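Local coordinates for protein serine racemase (Enterococcus faecalis, PDB 4ECL) that belongs to the alanine racemase family, its cytoplasmic part pairing a TIM-barrel domain with a mostly beta-stranded second domain, at residues H123-T128 with F158-A163; A278-G283 with D315-D320; Y42-Y47 with E359-M364; P29-M34 with D216-G221. One frame throughout, in Å; residues are numbered along the deposited sequence.

Contact 1: H123-T128 with F158-A163; sequences HIKIDT and FTHLCA
Lys125 and Phe158 face each other as a parallel beta bridge, and the lysine side chain runs on past the aromatic ring. With CG anti to the backbone N (chi1 -176°) and the rest of the chain extended, each atom meets a different part of its neighbours. CB lies over one ring face, toward the rim, in a CH-pi contact 4.2 Å from the Phe158 centroid. CG touches both the ring, at CZ, and the carbonyl O of Phe158. CD packs on the ring at CE2, 3.6 Å away, and at CZ. CE touches both Phe158 CE2 and His160 ND1, and NZ ends 2.9 Å from His160 ND1.

The backbones are joined on both sides of this pair: Phe158 N gives its hydrogen to Ile124 O (2.9 Å), and Ile126 N to Phe158 O (2.7 Å, 164° at the hydrogen). Past this single bridge a side chain takes over. Thr159 OG1 donates to Ile126 O at 2.7 Å and accepts from Thr128 OG1, also at 2.7 Å, the two threonines meeting tip to tip. A water accepts the hydrogen of Thr128 N and reaches His160 O weakly.

The setting is strand 120-127 and the end of strand 152-158 with the loop that follows, in the TIM barrel. His200 stacks on the Phe158 ring and bonds to His123 ND1, with Thr103 of strand 101-104 alongside Lys125 and Phe158. Ile126 and Thr159 pack on Phe182 of helix 169-191, whose Gln178 bonds to Thr128 OG1.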
loop_
_atom_site.group_PDB
_atom_site.type_symbol
_atom_site.label_atom_id
_atom_site.label_comp_id
_atom_site.label_asym_id
_atom_site.label_seq_id
_atom_site.Cartn_x
_atom_site.Cartn_y
_atom_site.Cartn_z
ATOM N N HIS A 123 22.859 -19.015 -0.653
ATOM C CA HIS A 123 23.523 -18.541 0.558
ATOM C C HIS A 123 22.779 -19.169 1.716
ATOM O O HIS A 123 21.543 -19.120 1.762
ATOM C CB HIS A 123 23.453 -17.021 0.711
ATOM C CG HIS A 123 24.344 -16.271 -0.221
ATOM N ND1 HIS A 123 24.780 -14.989 0.044
ATOM C CD2 HIS A 123 24.876 -16.608 -1.420
ATOM C CE1 HIS A 123 25.544 -14.572 -0.949
ATOM N NE2 HIS A 123 25.618 -15.535 -1.851
ATOM N N ILE A 124 23.515 -19.767 2.652
ATOM C CA ILE A 124 22.854 -20.353 3.811
ATOM C C ILE A 124 22.646 -19.278 4.871
ATOM O O ILE A 124 23.529 -18.462 5.124
ATOM C CB ILE A 124 23.617 -21.580 4.380
ATOM C CG1 ILE A 124 22.923 -22.106 5.636
ATOM C CG2 ILE A 124 25.063 -21.221 4.681
ATOM C CD1 ILE A 124 23.407 -23.528 6.064
ATOM N N LYS A 125 21.462 -19.263 5.467
ATOM C CA LYS A 125 21.165 -18.286 6.494
ATOM C C LYS A 125 21.322 -18.916 7.858
ATOM O O LYS A 125 20.902 -20.052 8.083
ATOM C CB LYS A 125 19.741 -17.715 6.327
ATOM C CG LYS A 125 19.428 -16.606 7.331
ATOM C CD LYS A 125 18.284 -15.700 6.904
ATOM C CE LYS A 125 18.212 -14.471 7.821
ATOM N NZ LYS A 125 17.224 -13.447 7.368
ATOM N N ILE A 126 21.926 -18.187 8.780
ATOM C CA ILE A 126 22.076 -18.713 10.129
ATOM C C ILE A 126 21.235 -17.879 11.071
ATOM O O ILE A 126 21.349 -16.662 11.089
ATOM C CB ILE A 126 23.540 -18.635 10.615
ATOM C CG1 ILE A 126 24.504 -19.222 9.578
ATOM C CG2 ILE A 126 23.694 -19.359 11.950
ATOM C CD1 ILE A 126 24.415 -20.738 9.453
ATOM N N ASP A 127 20.387 -18.522 11.858
ATOM C CA ASP A 127 19.628 -17.779 12.852
ATOM C C ASP A 127 20.523 -17.558 14.058
ATOM O O ASP A 127 20.944 -18.523 14.706
ATOM C CB ASP A 127 18.353 -18.541 13.253
ATOM C CG ASP A 127 17.688 -17.965 14.504
ATOM O OD1 ASP A 127 17.922 -16.779 14.828
ATOM O OD2 ASP A 127 16.921 -18.702 15.170
ATOM N N THR A 128 20.817 -16.299 14.370
ATOM C CA THR A 128 21.668 -16.025 15.525
ATOM C C THR A 128 20.929 -15.355 16.680
ATOM O O THR A 128 21.557 -14.876 17.620
ATOM C CB THR A 128 22.905 -15.183 15.143
ATOM O OG1 THR A 128 22.491 -14.017 14.417
ATOM C CG2 THR A 128 23.835 -15.996 14.270
ATOM N N PHE A 158 25.121 -16.141 5.933
ATOM C CA PHE A 158 24.769 -14.851 6.494
ATOM C C PHE A 158 23.811 -14.922 7.661
ATOM O O PHE A 158 23.217 -15.970 7.917
ATOM C CB PHE A 158 24.236 -13.913 5.397
ATOM C CG PHE A 158 22.826 -14.213 4.915
ATOM C CD1 PHE A 158 22.584 -15.217 3.985
ATOM C CD2 PHE A 158 21.762 -13.430 5.334
ATOM C CE1 PHE A 158 21.303 -15.463 3.521
ATOM C CE2 PHE A 158 20.471 -13.663 4.871
ATOM C CZ PHE A 158 20.237 -14.674 3.964
ATOM N N THR A 159 23.684 -13.796 8.366
ATOM C CA THR A 159 22.703 -13.649 9.433
ATOM C C THR A 159 22.173 -12.211 9.491
ATOM O O THR A 159 22.715 -11.320 8.842
ATOM C CB THR A 159 23.284 -14.089 10.802
ATOM O OG1 THR A 159 22.222 -14.249 11.763
ATOM C CG2 THR A 159 24.322 -13.086 11.303
ATOM N N HIS A 160 21.096 -11.993 10.241
ATOM C CA HIS A 160 20.536 -10.660 10.419
ATOM C C HIS A 160 20.641 -10.253 11.879
ATOM O O HIS A 160 20.319 -11.043 12.769
ATOM C CB HIS A 160 19.060 -10.625 10.001
ATOM C CG HIS A 160 18.836 -10.183 8.587
ATOM N ND1 HIS A 160 18.907 -11.046 7.515
ATOM C CD2 HIS A 160 18.543 -8.965 8.070
ATOM C CE1 HIS A 160 18.664 -10.382 6.398
ATOM N NE2 HIS A 160 18.442 -9.117 6.707
ATOM N N LEU A 161 21.076 -9.019 12.126
ATOM C CA LEU A 161 21.133 -8.486 13.483
ATOM C C LEU A 161 19.790 -7.893 13.894
ATOM O O LEU A 161 19.142 -7.192 13.114
ATOM C CB LEU A 161 22.229 -7.436 13.597
ATOM C CG LEU A 161 23.615 -7.926 13.190
ATOM C CD1 LEU A 161 24.611 -6.746 13.126
ATOM C CD2 LEU A 161 24.100 -9.014 14.159
ATOM N N CYS A 162 19.374 -8.178 15.124
ATOM C CA CYS A 162 18.088 -7.698 15.619
ATOM C C CYS A 162 18.026 -6.210 15.896
ATOM O O CYS A 162 17.015 -5.572 15.628
ATOM C CB CYS A 162 17.709 -8.433 16.896
ATOM S SG CYS A 162 17.191 -10.112 16.591
ATOM N N ALA A 163 19.089 -5.664 16.467
ATOM C CA ALA A 163 19.016 -4.331 17.054
ATOM C C ALA A 163 20.309 -3.544 16.885
ATOM O O ALA A 163 20.778 -2.896 17.823
ATOM C CB ALA A 163 18.661 -4.442 18.539
HETATM O O HOH W 1 19.224 -14.175 13.448
#

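Contact 2: A278-G283 with D315-D320; sequences AILPIG and DQLAVD
Ala278 and Val319 form an antiparallel hydrogen-bonded pair, donating to each other N to O at 2.9 Å in both directions, with each donor in the plane of the carbonyl it meets. Two residues on, Leu280 and Leu317 repeat the exchange, while Ile279 and Ala318 between them are the non-hydrogen-bonded pair. The two strands run at 145°, so they are twisted well away from exact antiparallel alignment. Pro281 then centres an inverse gamma turn at the end of its strand. Leu280 O consequently receives two N-H groups, a sound one from Leu317 N (3.0 Å) and a weak one from Ile282 N.

On one face of the sheet lie Ala278, Leu280, Leu317 and Val319. Leu317 has CG between its backbone N and carbonyl carbon (chi1 59°), which brings CD1 to 3.9 Å from Leu280 CD1 and CD2 alongside Ile282, 3.5 Å from Ile282 O. Val319 CG2 meets Ala278 CB at 3.9 Å, and Val299 and Ile301 of strand 298-301 cover the valine further. The other face carries Ile279 and Ala318, whose CD1 and CB touch at 3.8 Å. Arg132 of the second subunit packs on both.

Flanked by strands 245-257 and 304-309, the pair belongs to the mixed, curled sheet of the C-terminal domain, the beta-rich half of the alanine racemase fold.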
loop_
_atom_site.group_PDB
_atom_site.type_symbol
_atom_site.label_atom_id
_atom_site.label_comp_id
_atom_site.label_asym_id
_atom_site.label_seq_id
_atom_site.Cartn_x
_atom_site.Cartn_y
_atom_site.Cartn_z
ATOM N N ALA A 278 -7.017 24.077 -0.874
ATOM C CA ALA A 278 -6.580 23.439 -2.102
ATOM C C ALA A 278 -6.873 21.956 -2.035
ATOM O O ALA A 278 -6.615 21.297 -1.024
ATOM C CB ALA A 278 -5.107 23.678 -2.349
ATOM N N ILE A 279 -7.407 21.419 -3.120
ATOM C CA ILE A 279 -7.685 19.994 -3.172
ATOM C C ILE A 279 -6.579 19.294 -3.943
ATOM O O ILE A 279 -6.272 19.674 -5.077
ATOM C CB ILE A 279 -9.045 19.720 -3.836
ATOM C CG1 ILE A 279 -10.149 20.486 -3.102
ATOM C CG2 ILE A 279 -9.338 18.238 -3.846
ATOM C CD1 ILE A 279 -10.301 20.073 -1.648
ATOM N N LEU A 280 -5.981 18.286 -3.313
ATOM C CA LEU A 280 -4.938 17.464 -3.923
ATOM C C LEU A 280 -5.485 16.080 -4.264
ATOM O O LEU A 280 -6.165 15.455 -3.452
ATOM C CB LEU A 280 -3.758 17.313 -2.967
ATOM C CG LEU A 280 -3.008 18.588 -2.574
ATOM C CD1 LEU A 280 -1.898 18.272 -1.590
ATOM C CD2 LEU A 280 -2.442 19.288 -3.804
ATOM N N PRO A 281 -5.177 15.590 -5.464
ATOM C CA PRO A 281 -5.687 14.314 -5.965
ATOM C C PRO A 281 -4.787 13.183 -5.511
ATOM O O PRO A 281 -4.302 12.398 -6.324
ATOM C CB PRO A 281 -5.588 14.493 -7.474
ATOM C CG PRO A 281 -4.343 15.335 -7.635
ATOM C CD PRO A 281 -4.294 16.248 -6.439
ATOM N N ILE A 282 -4.531 13.128 -4.209
ATOM C CA ILE A 282 -3.807 12.018 -3.619
ATOM C C ILE A 282 -4.472 11.627 -2.309
ATOM O O ILE A 282 -4.869 12.489 -1.519
ATOM C CB ILE A 282 -2.326 12.343 -3.378
ATOM C CG1 ILE A 282 -1.577 11.099 -2.893
ATOM C CG2 ILE A 282 -2.162 13.468 -2.361
ATOM C CD1 ILE A 282 -0.073 11.384 -2.647
ATOM N N GLY A 283 -4.617 10.323 -2.093
ATOM C CA GLY A 283 -5.256 9.832 -0.888
ATOM C C GLY A 283 -4.546 8.637 -0.280
ATOM O O GLY A 283 -3.399 8.329 -0.636
ATOM N N ASP A 315 -8.735 8.792 -2.392
ATOM C CA ASP A 315 -8.032 9.323 -3.562
ATOM C C ASP A 315 -7.766 10.833 -3.563
ATOM O O ASP A 315 -7.272 11.364 -4.559
ATOM C CB ASP A 315 -8.787 8.957 -4.840
ATOM C CG ASP A 315 -9.567 7.671 -4.700
ATOM O OD1 ASP A 315 -8.942 6.582 -4.745
ATOM O OD2 ASP A 315 -10.807 7.758 -4.541
ATOM N N GLN A 316 -8.100 11.527 -2.479
ATOM C CA GLN A 316 -7.911 12.973 -2.442
ATOM C C GLN A 316 -7.817 13.447 -1.010
ATOM O O GLN A 316 -8.218 12.729 -0.092
ATOM C CB GLN A 316 -9.084 13.706 -3.126
ATOM C CG GLN A 316 -10.416 13.573 -2.371
ATOM C CD GLN A 316 -11.514 14.505 -2.891
ATOM O OE1 GLN A 316 -11.238 15.594 -3.381
ATOM N NE2 GLN A 316 -12.764 14.072 -2.773
ATOM N N LEU A 317 -7.303 14.660 -0.836
ATOM C CA LEU A 317 -7.278 15.325 0.462
ATOM C C LEU A 317 -7.294 16.847 0.281
ATOM O O LEU A 317 -7.260 17.344 -0.850
ATOM C CB LEU A 317 -6.071 14.873 1.298
ATOM C CG LEU A 317 -4.639 15.068 0.805
ATOM C CD1 LEU A 317 -4.127 16.480 1.112
ATOM C CD2 LEU A 317 -3.753 14.029 1.450
ATOM N N ALA A 318 -7.361 17.576 1.393
ATOM C CA ALA A 318 -7.471 19.024 1.354
ATOM C C ALA A 318 -6.414 19.709 2.225
ATOM O O ALA A 318 -6.113 19.252 3.330
ATOM C CB ALA A 318 -8.864 19.445 1.787
ATOM N N VAL A 319 -5.854 20.809 1.734
ATOM C CA VAL A 319 -4.904 21.575 2.537
ATOM C C VAL A 319 -5.273 23.045 2.604
ATOM O O VAL A 319 -5.995 23.569 1.747
ATOM C CB VAL A 319 -3.460 21.430 2.042
ATOM C CG1 VAL A 319 -2.981 19.978 2.197
ATOM C CG2 VAL A 319 -3.348 21.888 0.612
ATOM N N ASP A 320 -4.767 23.708 3.635
ATOM C CA ASP A 320 -5.114 25.095 3.917
ATOM C C ASP A 320 -4.112 26.024 3.245
ATOM O O ASP A 320 -2.940 26.027 3.598
ATOM C CB ASP A 320 -5.065 25.294 5.427
ATOM C CG ASP A 320 -5.744 26.559 5.873
ATOM O OD1 ASP A 320 -5.963 27.460 5.034
ATOM O OD2 ASP A 320 -6.053 26.648 7.079
#

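Contact 3: Y42-Y47 with E359-M364; sequences YGHGMY and ELLSRM. With SO4 (sulfate ion), chain G.
Leu361 packs on the Tyr42-His44 turn where the two domains of the alanine racemase fold meet: helix 357-362 comes from the C-terminal domain, and the turn leads into helix 46-55 of the TIM-barrel domain. In the segment 359-364, Glu359 comes first. Arg363 NH1 meets its OE2 on the anti side, somewhat out of the carboxylate plane, in a 2.9 Å salt bridge one helical turn long, and OE2 lies in the guanidinium plane of Arg363. Leu360 turns from the interface to Val349 and Ala350 of helix 346-352.

Leu361 has the largest share on its side of the contact. Its CB sits 3.2 Å from Tyr42 O, and with CG anti to the carbonyl carbon (chi1 -67°) CD1 comes to 3.5 Å from His44 CE1. Its carbonyl O accepts Met364 N and is also approached by Gly43 CA at 3.1 Å, a CA-H...O contact with 154° at the hydrogen. Ser362 brings its backbone up to Tyr42, while its OG turns back to Asn358 O. Arg363 lies close to Arg363 of the second subunit, and the bond to Glu359 probably tempers that meeting of like charges. Met364, a selenomethionine, touches Gly43 O through CB; its side chain also packs on Leu9.

Across the turn, His44 ND1 bonds weakly to Tyr42 O, and the His44 ring stacks on Tyr225. The Tyr42 ring extends away from the helix, and its OH donates to O3 of a sulfate ion at 2.9 Å.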
loop_
_atom_site.group_PDB
_atom_site.type_symbol
_atom_site.label_atom_id
_atom_site.label_comp_id
_atom_site.label_asym_id
_atom_site.label_seq_id
_atom_site.Cartn_x
_atom_site.Cartn_y
_atom_site.Cartn_z
ATOM N N TYR A 42 11.962 -0.321 -1.854
ATOM C CA TYR A 42 11.436 0.464 -0.747
ATOM C C TYR A 42 10.546 1.586 -1.264
ATOM O O TYR A 42 10.585 2.714 -0.751
ATOM C CB TYR A 42 12.565 1.043 0.093
ATOM C CG TYR A 42 13.270 0.055 1.000
ATOM C CD1 TYR A 42 13.706 -1.177 0.529
ATOM C CD2 TYR A 42 13.536 0.379 2.322
ATOM C CE1 TYR A 42 14.365 -2.086 1.370
ATOM C CE2 TYR A 42 14.210 -0.509 3.168
ATOM C CZ TYR A 42 14.614 -1.743 2.689
ATOM O OH TYR A 42 15.276 -2.612 3.533
ATOM N N GLY A 43 9.776 1.276 -2.306
ATOM C CA GLY A 43 8.792 2.198 -2.853
ATOM C C GLY A 43 9.332 3.153 -3.906
ATOM O O GLY A 43 8.573 3.887 -4.525
ATOM N N HIS A 44 10.640 3.126 -4.128
ATOM C CA HIS A 44 11.290 4.061 -5.039
ATOM C C HIS A 44 11.102 3.680 -6.500
ATOM O O HIS A 44 11.432 4.452 -7.399
ATOM C CB HIS A 44 12.788 4.138 -4.724
ATOM C CG HIS A 44 13.088 4.815 -3.427
ATOM N ND1 HIS A 44 12.735 4.276 -2.211
ATOM C CD2 HIS A 44 13.694 5.995 -3.156
ATOM C CE1 HIS A 44 13.107 5.096 -1.244
ATOM N NE2 HIS A 44 13.691 6.145 -1.790
ATOM N N GLY A 45 10.579 2.488 -6.741
ATOM C CA GLY A 45 10.480 1.980 -8.098
ATOM C C GLY A 45 11.630 1.040 -8.399
ATOM O O GLY A 45 12.763 1.472 -8.581
HETATM N N MSE A 46 11.341 -0.255 -8.461
HETATM C CA MSE A 46 12.397 -1.238 -8.638
HETATM C C MSE A 46 13.056 -1.141 -10.007
HETATM O O MSE A 46 14.271 -1.301 -10.125
HETATM C CB MSE A 46 11.891 -2.666 -8.386
HETATM C CG MSE A 46 13.009 -3.608 -7.938
HETATM SE SE MSE A 46 12.431 -5.437 -7.676
HETATM C CE MSE A 46 11.040 -5.137 -6.346
ATOM N N TYR A 47 12.265 -0.864 -11.038
ATOM C CA TYR A 47 12.810 -0.760 -12.389
ATOM C C TYR A 47 13.765 0.427 -12.490
ATOM O O TYR A 47 14.901 0.301 -12.954
ATOM C CB TYR A 47 11.687 -0.625 -13.421
ATOM C CG TYR A 47 12.193 -0.440 -14.837
ATOM C CD1 TYR A 47 12.858 -1.465 -15.491
ATOM C CD2 TYR A 47 12.006 0.756 -15.520
ATOM C CE1 TYR A 47 13.326 -1.314 -16.780
ATOM C CE2 TYR A 47 12.475 0.919 -16.818
ATOM C CZ TYR A 47 13.137 -0.122 -17.442
ATOM O OH TYR A 47 13.612 0.016 -18.729
ATOM N N GLU A 359 8.282 1.426 6.433
ATOM C CA GLU A 359 6.882 1.119 6.141
ATOM C C GLU A 359 6.232 2.203 5.275
ATOM O O GLU A 359 5.499 1.898 4.329
ATOM C CB GLU A 359 6.076 0.915 7.432
ATOM C CG GLU A 359 4.586 0.686 7.171
ATOM C CD GLU A 359 3.728 0.701 8.426
ATOM O OE1 GLU A 359 4.185 1.192 9.483
ATOM O OE2 GLU A 359 2.578 0.224 8.343
ATOM N N LEU A 360 6.500 3.467 5.597
ATOM C CA LEU A 360 5.943 4.580 4.825
ATOM C C LEU A 360 6.339 4.455 3.361
ATOM O O LEU A 360 5.499 4.546 2.470
ATOM C CB LEU A 360 6.440 5.917 5.374
ATOM C CG LEU A 360 5.940 7.167 4.633
ATOM C CD1 LEU A 360 4.435 7.355 4.841
ATOM C CD2 LEU A 360 6.722 8.417 5.060
ATOM N N LEU A 361 7.615 4.188 3.130
ATOM C CA LEU A 361 8.170 4.174 1.784
ATOM C C LEU A 361 7.832 2.924 1.005
ATOM O O LEU A 361 7.433 3.008 -0.158
ATOM C CB LEU A 361 9.689 4.363 1.823
ATOM C CG LEU A 361 10.196 5.731 2.289
ATOM C CD1 LEU A 361 11.638 5.925 1.853
ATOM C CD2 LEU A 361 9.324 6.873 1.780
ATOM N N SER A 362 8.000 1.760 1.634
ATOM C CA SER A 362 7.711 0.500 0.958
ATOM C C SER A 362 6.230 0.382 0.627
ATOM O O SER A 362 5.856 -0.370 -0.272
ATOM C CB SER A 362 8.177 -0.712 1.779
ATOM O OG SER A 362 7.372 -0.912 2.926
ATOM N N ARG A 363 5.385 1.122 1.341
ATOM C CA ARG A 363 3.939 1.071 1.070
ATOM C C ARG A 363 3.423 2.226 0.212
ATOM O O ARG A 363 2.230 2.547 0.241
ATOM C CB ARG A 363 3.130 0.980 2.373
ATOM C CG ARG A 363 3.443 -0.267 3.217
ATOM C CD ARG A 363 2.578 -0.327 4.472
ATOM N NE ARG A 363 1.153 -0.358 4.149
ATOM C CZ ARG A 363 0.179 -0.182 5.039
ATOM N NH1 ARG A 363 0.475 0.049 6.317
ATOM N NH2 ARG A 363 -1.092 -0.235 4.649
HETATM N N MSE A 364 4.311 2.857 -0.551
HETATM C CA MSE A 364 3.872 3.859 -1.517
HETATM C C MSE A 364 2.995 3.136 -2.527
HETATM O O MSE A 364 3.324 2.026 -2.958
HETATM C CB MSE A 364 5.074 4.507 -2.196
HETATM C CG MSE A 364 5.797 5.541 -1.328
HETATM SE SE MSE A 364 4.719 7.161 -1.079
HETATM C CE MSE A 364 4.244 7.066 0.800
HETATM S S SO4 G . 17.904 -1.928 6.122
HETATM O O1 SO4 G . 17.636 -3.351 5.892
HETATM O O2 SO4 G . 19.209 -1.586 5.555
HETATM O O3 SO4 G . 16.851 -1.159 5.465
HETATM O O4 SO4 G . 17.873 -1.651 7.555
#

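Contact 4: P29-M34 with D216-G221; sequences PKCELM and DYIRVG. With SO4 (sulfate ion), chain G.
Asp216 O is gripped twice, by Glu32 N at 2.8 Å and by a water at 3.0 Å. The amide comes from well above the carbonyl plane, 46° out of it, though the hydrogen bond is nearly straight. The same water donates to Glu32 OE1, and it also sits over one face of the Tyr217 ring. Glu32 runs alongside that ring, with its OE2 held by Ser59.

Three more backbone bonds continue the parallel pairing: Ile218 N to Glu32 O, Met34 N to Ile218 O (2.8 Å), and Val220 N to Met34 O. Here the TIM barrel closes, strand 32-36 being the first of its circle and strand 217-220 the last.

Met34, a selenomethionine, covers the ring face of Tyr217 opposite the water. Its chain is extended as far as SE and bends there (chi3 -82°), setting CE over the ring centre, 3.8 Å from the centroid and 7° off the normal. SE itself rests on Arg219 CG at 3.9 Å, while the guanidinium of Arg219 goes on to His200 ND1 and Thr159 O.

Apolar contacts complete the pairing: Cys31 SG lies against Ile218 CG1 at 3.6 Å, and Leu33 CD2 presses tightly on Val220 CG2, 3.5 Å away.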
loop_
_atom_site.group_PDB
_atom_site.type_symbol
_atom_site.label_atom_id
_atom_site.label_comp_id
_atom_site.label_asym_id
_atom_site.label_seq_id
_atom_site.Cartn_x
_atom_site.Cartn_y
_atom_site.Cartn_z
ATOM N N PRO A 29 37.769 -2.288 1.227
ATOM C CA PRO A 29 37.947 -2.316 -0.228
ATOM C C PRO A 29 37.315 -3.537 -0.889
ATOM O O PRO A 29 36.736 -3.411 -1.968
ATOM C CB PRO A 29 39.476 -2.346 -0.398
ATOM C CG PRO A 29 40.024 -2.728 0.954
ATOM C CD PRO A 29 39.054 -2.143 1.931
ATOM N N LYS A 30 37.410 -4.691 -0.238
ATOM C CA LYS A 30 36.945 -5.944 -0.829
ATOM C C LYS A 30 35.493 -6.266 -0.467
ATOM O O LYS A 30 34.915 -7.221 -0.982
ATOM C CB LYS A 30 37.867 -7.094 -0.423
ATOM C CG LYS A 30 37.786 -8.315 -1.326
ATOM C CD LYS A 30 38.977 -9.223 -1.100
ATOM C CE LYS A 30 39.106 -9.611 0.363
ATOM N NZ LYS A 30 38.024 -10.536 0.795
ATOM N N CYS A 31 34.910 -5.461 0.415
ATOM C CA CYS A 31 33.519 -5.618 0.790
ATOM C C CYS A 31 32.619 -4.973 -0.262
ATOM O O CYS A 31 32.826 -3.823 -0.673
ATOM C CB CYS A 31 33.261 -5.006 2.167
ATOM S SG CYS A 31 31.563 -5.226 2.756
ATOM N N GLU A 32 31.619 -5.724 -0.698
ATOM C CA GLU A 32 30.756 -5.284 -1.785
ATOM C C GLU A 32 29.394 -4.779 -1.295
ATOM O O GLU A 32 28.802 -5.320 -0.355
ATOM C CB GLU A 32 30.579 -6.419 -2.795
ATOM C CG GLU A 32 30.160 -5.957 -4.167
ATOM C CD GLU A 32 29.890 -7.110 -5.110
ATOM O OE1 GLU A 32 30.460 -8.206 -4.891
ATOM O OE2 GLU A 32 29.099 -6.922 -6.063
ATOM N N LEU A 33 28.907 -3.725 -1.934
ATOM C CA LEU A 33 27.593 -3.194 -1.620
ATOM C C LEU A 33 26.517 -4.117 -2.195
ATOM O O LEU A 33 26.482 -4.367 -3.403
ATOM C CB LEU A 33 27.465 -1.759 -2.171
ATOM C CG LEU A 33 26.261 -0.942 -1.707
ATOM C CD1 LEU A 33 26.553 0.564 -1.794
ATOM C CD2 LEU A 33 25.011 -1.293 -2.525
HETATM N N MSE A 34 25.658 -4.651 -1.325
HETATM C CA MSE A 34 24.500 -5.415 -1.801
HETATM C C MSE A 34 23.244 -4.568 -1.652
HETATM O O MSE A 34 22.740 -4.355 -0.540
HETATM C CB MSE A 34 24.330 -6.747 -1.057
HETATM C CG MSE A 34 23.200 -7.590 -1.635
HETATM SE SE MSE A 34 22.940 -9.310 -0.762
HETATM C CE MSE A 34 24.332 -10.347 -1.664
ATOM N N ASP A 216 32.033 -9.728 3.410
ATOM C CA ASP A 216 32.173 -9.636 1.956
ATOM C C ASP A 216 31.050 -8.834 1.301
ATOM O O ASP A 216 31.194 -8.362 0.173
ATOM C CB ASP A 216 32.246 -11.036 1.360
ATOM C CG ASP A 216 33.393 -11.832 1.937
ATOM O OD1 ASP A 216 34.537 -11.626 1.480
ATOM O OD2 ASP A 216 33.152 -12.627 2.873
ATOM N N TYR A 217 29.927 -8.713 2.004
ATOM C CA TYR A 217 28.841 -7.848 1.576
ATOM C C TYR A 217 28.289 -7.064 2.745
ATOM O O TYR A 217 28.308 -7.524 3.897
ATOM C CB TYR A 217 27.654 -8.641 1.026
ATOM C CG TYR A 217 27.905 -9.496 -0.184
ATOM C CD1 TYR A 217 27.924 -8.950 -1.460
ATOM C CD2 TYR A 217 28.058 -10.863 -0.054
ATOM C CE1 TYR A 217 28.124 -9.750 -2.570
ATOM C CE2 TYR A 217 28.247 -11.665 -1.149
ATOM C CZ TYR A 217 28.287 -11.111 -2.402
ATOM O OH TYR A 217 28.477 -11.940 -3.482
ATOM N N ILE A 218 27.750 -5.894 2.422
ATOM C CA ILE A 218 26.833 -5.213 3.308
ATOM C C ILE A 218 25.538 -4.983 2.533
ATOM O O ILE A 218 25.557 -4.436 1.421
ATOM C CB ILE A 218 27.427 -3.890 3.825
ATOM C CG1 ILE A 218 28.683 -4.201 4.650
ATOM C CG2 ILE A 218 26.408 -3.138 4.659
ATOM C CD1 ILE A 218 29.384 -2.991 5.207
ATOM N N ARG A 219 24.434 -5.439 3.115
ATOM C CA ARG A 219 23.101 -5.335 2.517
ATOM C C ARG A 219 22.511 -3.987 2.895
ATOM O O ARG A 219 21.998 -3.812 3.998
ATOM C CB ARG A 219 22.174 -6.440 3.055
ATOM C CG ARG A 219 22.658 -7.874 2.844
ATOM C CD ARG A 219 21.755 -8.904 3.533
ATOM N NE ARG A 219 21.591 -8.636 4.966
ATOM C CZ ARG A 219 22.313 -9.200 5.938
ATOM N NH1 ARG A 219 23.265 -10.072 5.645
ATOM N NH2 ARG A 219 22.086 -8.893 7.211
ATOM N N VAL A 220 22.561 -3.027 1.987
ATOM C CA VAL A 220 22.086 -1.696 2.346
ATOM C C VAL A 220 20.663 -1.420 1.862
ATOM O O VAL A 220 20.343 -1.554 0.678
ATOM C CB VAL A 220 23.088 -0.593 1.912
ATOM C CG1 VAL A 220 24.413 -0.792 2.629
ATOM C CG2 VAL A 220 23.318 -0.649 0.426
ATOM N N GLY A 221 19.805 -1.058 2.810
ATOM C CA GLY A 221 18.424 -0.724 2.514
ATOM C C GLY A 221 18.191 0.763 2.684
ATOM O O GLY A 221 18.502 1.544 1.786
HETATM S S SO4 G . 17.904 -1.928 6.122
HETATM O O1 SO4 G . 17.636 -3.351 5.892
HETATM O O2 SO4 G . 19.209 -1.586 5.555
HETATM O O3 SO4 G . 16.851 -1.159 5.465
HETATM O O4 SO4 G . 17.873 -1.651 7.555
HETATM O O HOH W 2 31.838 -9.714 -2.380
#

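Contacts 1 and 4 are two strand pairings of one TIM barrel, their centres about 15 Å apart. They touch through Arg219, whose NH2 reaches Thr159 O, and through His123 beside Tyr217. Contact 2 lies in the C-terminal sheet, about 43 Å from contact 1 and 41 Å from contact 4, centre to centre. Contact 3 stands between, about 21 Å from both 2 and 4, and joins the domains. Along the chain, contact 1 is nested inside the loops closed by contacts 3 and 4, contact 2 inside that of contact 3 alone, and contacts 3 and 4 interleave. Their shared sulfate, bound by Tyr42 and Gly221, may mark a pocket near the domain junction, and contacts 1, 2 and 3 also touch the second subunit.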